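Local structure of periplasmic binding protein (Xylanimonas cellulosilytica, 4MX8) at residues Trp248-Asp253 / Leu285-Thr290; Ala17-Asp22 / Pro127-Ser132. The protein probably captures a chelated metal or similar solute outside the cell membrane and delivers it to an ABC-type importer, as in related solute-binding proteins. All coordinates share one frame; numbering follows the deposited sequence.

Contact 1 of 2, residues Trp248-Asp253 / Leu285-Thr290; sequences WVVDRD and LYLNPT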
# COMPACT_ATOMS: atom_id res chain seq x y z
N TRP A 248 -9.96 13.90 -2.87
CA TRP A 248 -9.69 12.47 -3.00
C TRP A 248 -9.80 11.78 -1.66
O TRP A 248 -9.00 12.05 -0.77
CB TRP A 248 -8.27 12.25 -3.52
CG TRP A 248 -7.99 12.83 -4.88
CD1 TRP A 248 -7.56 14.09 -5.15
CD2 TRP A 248 -8.09 12.16 -6.14
NE1 TRP A 248 -7.39 14.26 -6.50
CE2 TRP A 248 -7.70 13.08 -7.13
CE3 TRP A 248 -8.46 10.88 -6.52
CZ2 TRP A 248 -7.68 12.76 -8.48
CZ3 TRP A 248 -8.44 10.56 -7.86
CH2 TRP A 248 -8.05 11.50 -8.83
N VAL A 249 -10.76 10.87 -1.52
CA VAL A 249 -11.12 10.33 -0.22
C VAL A 249 -10.78 8.85 -0.04
O VAL A 249 -11.15 8.02 -0.86
CB VAL A 249 -12.63 10.47 0.00
CG1 VAL A 249 -13.00 10.05 1.41
CG2 VAL A 249 -13.05 11.90 -0.26
N VAL A 250 -10.09 8.55 1.06
CA VAL A 250 -9.80 7.18 1.49
C VAL A 250 -10.58 6.88 2.77
O VAL A 250 -10.32 7.49 3.81
CB VAL A 250 -8.30 7.01 1.79
CG1 VAL A 250 -8.02 5.65 2.33
CG2 VAL A 250 -7.49 7.25 0.56
N ASP A 251 -11.54 5.96 2.72
CA ASP A 251 -12.33 5.63 3.90
C ASP A 251 -11.58 4.60 4.75
O ASP A 251 -11.68 3.40 4.51
CB ASP A 251 -13.68 5.07 3.45
CG ASP A 251 -14.64 4.82 4.59
OD1 ASP A 251 -14.23 4.92 5.77
OD2 ASP A 251 -15.82 4.54 4.29
N ARG A 252 -10.82 5.05 5.73
CA ARG A 252 -9.95 4.14 6.46
C ARG A 252 -10.74 3.14 7.30
O ARG A 252 -10.31 2.00 7.48
CB ARG A 252 -8.98 4.91 7.36
CG ARG A 252 -8.02 4.06 8.15
CD ARG A 252 -7.33 4.91 9.20
NE ARG A 252 -7.28 4.20 10.47
CZ ARG A 252 -7.03 4.77 11.64
NH1 ARG A 252 -6.78 6.06 11.71
NH2 ARG A 252 -7.01 4.03 12.75
N ASP A 253 -11.89 3.56 7.81
CA ASP A 253 -12.73 2.68 8.62
C ASP A 253 -13.31 1.54 7.79
O ASP A 253 -13.61 0.47 8.32
CB ASP A 253 -13.84 3.45 9.33
CG ASP A 253 -13.36 4.14 10.59
OD1 ASP A 253 -12.25 3.81 11.07
OD2 ASP A 253 -14.09 5.00 11.12
N LEU A 285 -13.73 12.17 -5.36
CA LEU A 285 -13.41 10.84 -5.85
C LEU A 285 -13.04 9.93 -4.70
O LEU A 285 -12.20 10.30 -3.87
CB LEU A 285 -12.23 10.91 -6.82
CG LEU A 285 -12.42 11.96 -7.90
CD1 LEU A 285 -11.11 12.63 -8.11
CD2 LEU A 285 -12.92 11.36 -9.17
N TYR A 286 -13.65 8.75 -4.64
CA TYR A 286 -13.34 7.80 -3.57
C TYR A 286 -12.33 6.73 -4.01
O TYR A 286 -12.48 6.09 -5.06
CB TYR A 286 -14.61 7.17 -3.03
CG TYR A 286 -15.48 8.17 -2.32
CD1 TYR A 286 -15.37 8.36 -0.94
CD2 TYR A 286 -16.39 8.96 -3.01
CE1 TYR A 286 -16.14 9.28 -0.28
CE2 TYR A 286 -17.17 9.88 -2.35
CZ TYR A 286 -17.04 10.04 -0.99
OH TYR A 286 -17.80 10.97 -0.33
N LEU A 287 -11.28 6.56 -3.22
CA LEU A 287 -10.23 5.61 -3.56
C LEU A 287 -10.49 4.28 -2.85
O LEU A 287 -11.15 4.26 -1.82
CB LEU A 287 -8.86 6.17 -3.20
CG LEU A 287 -8.46 7.52 -3.78
CD1 LEU A 287 -7.13 7.90 -3.23
CD2 LEU A 287 -8.39 7.45 -5.29
N ASN A 288 -9.99 3.17 -3.40
CA ASN A 288 -10.24 1.84 -2.85
C ASN A 288 -9.46 1.66 -1.54
O ASN A 288 -8.23 1.51 -1.57
CB ASN A 288 -9.82 0.77 -3.86
CG ASN A 288 -10.12 -0.65 -3.41
OD1 ASN A 288 -10.06 -0.98 -2.23
ND2 ASN A 288 -10.44 -1.51 -4.37
N PRO A 289 -10.18 1.66 -0.40
CA PRO A 289 -9.63 1.62 0.95
C PRO A 289 -8.65 0.49 1.12
O PRO A 289 -7.51 0.76 1.49
CB PRO A 289 -10.86 1.39 1.82
CG PRO A 289 -11.96 2.00 1.04
CD PRO A 289 -11.65 1.64 -0.38
N THR A 290 -9.06 -0.75 0.85
CA THR A 290 -8.15 -1.89 0.91
C THR A 290 -6.89 -1.69 0.07
O THR A 290 -5.78 -1.91 0.55
CB THR A 290 -8.81 -3.21 0.46
OG1 THR A 290 -9.99 -3.43 1.22
CG2 THR A 290 -7.87 -4.34 0.70
O HOH W 1 -12.62 5.25 0.26
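Leu-285 lays its CD1 methyl over the six-membered ring of Trp-248, between neighbouring parallel strands of the C-terminal mixed sheet. Leu-287 reaches the same indole at its edge, CD2 lying 3.6 Å from Trp-248 CE3. With CG anti to the carbonyl carbon (chi1 -61°), the indole runs alongside Leu-285. Leu-285 CD1 and Leu-287 CD2 would probably lose their shared apolar surface, and a gap would open by Val-312, which also packs there, with an alanine in place of Trp-248. The strands are joined by two nearly straight backbone bonds through Val-249: its N gives to Leu-285 O at 2.8 Å, and its O takes Leu-287 N, also at 2.8 Å. On the other face of the sheet Val-249 and Tyr-286 run side by side, the valine CB 3.6 Å from ring atom CD1, with Ala-264 touching both. Each strand then enters a helix, Asp-251 and Asn-288 at the N-cap positions; Asp-251 OD1 bonds weakly to Ala-254 N, while OD2 accepts from Ala-264 N. Direct backbone bonding gives way to a water accepting from Asp-251 N at 2.8 Å and donating to Leu-287 O; beyond it Pro-289 CB meets Asp-251 O at 3.5 Å.

Contact 2 of 2, residues Ala17-Asp22 / Pro127-Ser132; sequences ASYTWD and PTIDLS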
# COMPACT_ATOMS: atom_id res chain seq x y z
N ALA A 17 19.35 -16.75 -4.38
CA ALA A 17 19.47 -15.36 -4.76
C ALA A 17 19.72 -14.57 -3.48
O ALA A 17 19.03 -14.78 -2.48
CB ALA A 17 18.21 -14.88 -5.43
N SER A 18 20.70 -13.68 -3.52
CA SER A 18 21.09 -12.92 -2.34
C SER A 18 20.26 -11.65 -2.22
O SER A 18 20.17 -10.88 -3.18
CB SER A 18 22.55 -12.56 -2.45
OG SER A 18 23.19 -12.78 -1.22
N TYR A 19 19.64 -11.45 -1.07
CA TYR A 19 18.84 -10.23 -0.86
C TYR A 19 19.38 -9.40 0.31
O TYR A 19 19.44 -9.89 1.45
CB TYR A 19 17.36 -10.54 -0.63
CG TYR A 19 16.51 -9.29 -0.64
CD1 TYR A 19 16.27 -8.60 -1.82
CD2 TYR A 19 15.96 -8.79 0.53
CE1 TYR A 19 15.51 -7.44 -1.83
CE2 TYR A 19 15.19 -7.64 0.52
CZ TYR A 19 14.97 -6.96 -0.67
OH TYR A 19 14.20 -5.81 -0.70
N THR A 20 19.79 -8.17 0.01
CA THR A 20 20.41 -7.30 1.00
C THR A 20 19.71 -5.96 1.07
O THR A 20 19.56 -5.27 0.07
CB THR A 20 21.89 -7.06 0.71
OG1 THR A 20 22.59 -8.30 0.83
CG2 THR A 20 22.46 -6.09 1.72
N TRP A 21 19.28 -5.60 2.28
CA TRP A 21 18.53 -4.37 2.47
C TRP A 21 18.85 -3.73 3.82
O TRP A 21 19.44 -4.37 4.70
CB TRP A 21 17.04 -4.65 2.31
CG TRP A 21 16.35 -5.27 3.49
CD1 TRP A 21 15.49 -4.64 4.36
CD2 TRP A 21 16.42 -6.64 3.92
NE1 TRP A 21 15.03 -5.54 5.30
CE2 TRP A 21 15.59 -6.76 5.06
CE3 TRP A 21 17.12 -7.76 3.47
CZ2 TRP A 21 15.44 -7.97 5.74
CZ3 TRP A 21 16.97 -8.96 4.15
CH2 TRP A 21 16.13 -9.05 5.27
N ASP A 22 18.47 -2.46 3.96
CA ASP A 22 18.64 -1.78 5.24
C ASP A 22 17.40 -2.00 6.11
O ASP A 22 16.39 -1.32 5.98
CB ASP A 22 18.96 -0.30 5.04
CG ASP A 22 20.34 -0.08 4.43
OD1 ASP A 22 21.35 -0.47 5.05
OD2 ASP A 22 20.41 0.50 3.33
N PRO A 127 14.44 -18.96 5.52
CA PRO A 127 14.88 -17.65 5.00
C PRO A 127 13.71 -16.73 4.74
O PRO A 127 12.79 -17.05 3.98
CB PRO A 127 15.57 -18.00 3.68
CG PRO A 127 15.23 -19.44 3.43
CD PRO A 127 15.05 -20.06 4.76
N THR A 128 13.76 -15.58 5.40
CA THR A 128 12.70 -14.59 5.35
C THR A 128 13.25 -13.27 4.80
O THR A 128 14.33 -12.83 5.19
CB THR A 128 12.19 -14.32 6.76
OG1 THR A 128 11.64 -15.52 7.31
CG2 THR A 128 11.16 -13.21 6.77
N ILE A 129 12.51 -12.64 3.91
CA ILE A 129 12.89 -11.33 3.44
C ILE A 129 11.82 -10.34 3.82
O ILE A 129 10.65 -10.69 3.99
CB ILE A 129 13.14 -11.29 1.92
CG1 ILE A 129 11.90 -11.73 1.15
CG2 ILE A 129 14.32 -12.16 1.55
CD1 ILE A 129 12.18 -11.89 -0.33
N ASP A 130 12.25 -9.09 3.94
CA ASP A 130 11.40 -7.98 4.36
C ASP A 130 11.32 -7.02 3.18
O ASP A 130 12.30 -6.38 2.81
CB ASP A 130 12.05 -7.34 5.59
CG ASP A 130 11.47 -6.00 5.96
OD1 ASP A 130 10.39 -5.62 5.46
OD2 ASP A 130 12.13 -5.32 6.79
N LEU A 131 10.16 -6.96 2.55
CA LEU A 131 9.99 -6.10 1.40
C LEU A 131 9.21 -4.85 1.76
O LEU A 131 8.41 -4.36 0.96
CB LEU A 131 9.31 -6.86 0.25
CG LEU A 131 9.96 -8.15 -0.23
CD1 LEU A 131 9.14 -8.73 -1.37
CD2 LEU A 131 11.38 -7.95 -0.69
N SER A 132 9.43 -4.33 2.97
CA SER A 132 8.87 -3.05 3.41
C SER A 132 9.12 -1.95 2.38
O SER A 132 10.06 -2.03 1.58
CB SER A 132 9.51 -2.62 4.74
OG SER A 132 9.04 -3.37 5.86
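Trp-21 lies across Asp-130 at about a right angle, its indole NE1 giving a hydrogen bond of 3.3 Å to Asp-130 OD2. The bond is long and bent, 147° at the hydrogen; OD2 is met from above the carboxylate plane and lies tilted out of the indole plane. The ring and carboxylate planes are close to perpendicular. The other carboxylate oxygen, OD1, accepts from both the backbone N and the OG of Ser-132. The first of these closes an Asx turn, and together they fix the rotation of the carboxylate offered to Trp-21. Asp-130 CB packs at the NE1-CZ2 side of the indole, 3.5 Å from Trp-21 CZ2.

Tyr-19 carries the apolar half of the packing. With CG anti to the backbone N (chi1 -171°), its ring drops towards Ile-129 and the turn just after its strand, where CD2 meets Ile-129 CG2 at 3.9 Å and CZ meets Leu-131 CD2 at 3.7 Å. Asp-130 O touches both aromatics, lying over a face of the Trp-21 ring and at the edge of the Tyr-19 ring; Arg-134 NH1 supplies its hydrogen bond.

No backbone-to-backbone hydrogen bond joins the two segments, whose strand axes stay 8.3 Å apart. The alternate residues Ser-18, Thr-20 and Asp-22 turn to the solvent side and take no part, the first two bonding instead to Glu-41 and Thr-39.

The contact thus lays the N-terminal hairpin of strands 16-24 and 35-43 over strand 128-130, an outermost strand of the parallel sheet that also holds 108-111. Helix 137-152 packs against this contact, Phe-147 meeting both Tyr-19 and Ile-129, while Trp-119 from helix 119-123 packs edge-to-face with Trp-21.

How the contacts relate
Along the chain contact 2 comes first and closes before contact 1 opens. They lie on opposite sides of the chain's centre, with centres 31 Å apart and nearest atoms about 14 Å apart, and they do not touch. Nor do they share a sheet: contact 2 sets the N-terminal hairpin against the parallel sheet of 49-51, 108-111 and 128-130, whereas contact 1 is made within the mixed sheet that holds 183-189, 246-251 and 284-287. The long helix 155-179 comes between these sheets in sequence. This layout is consistent with the two-lobed, helix-linked fold of TroA-like binding proteins, each contact belonging to a different lobe.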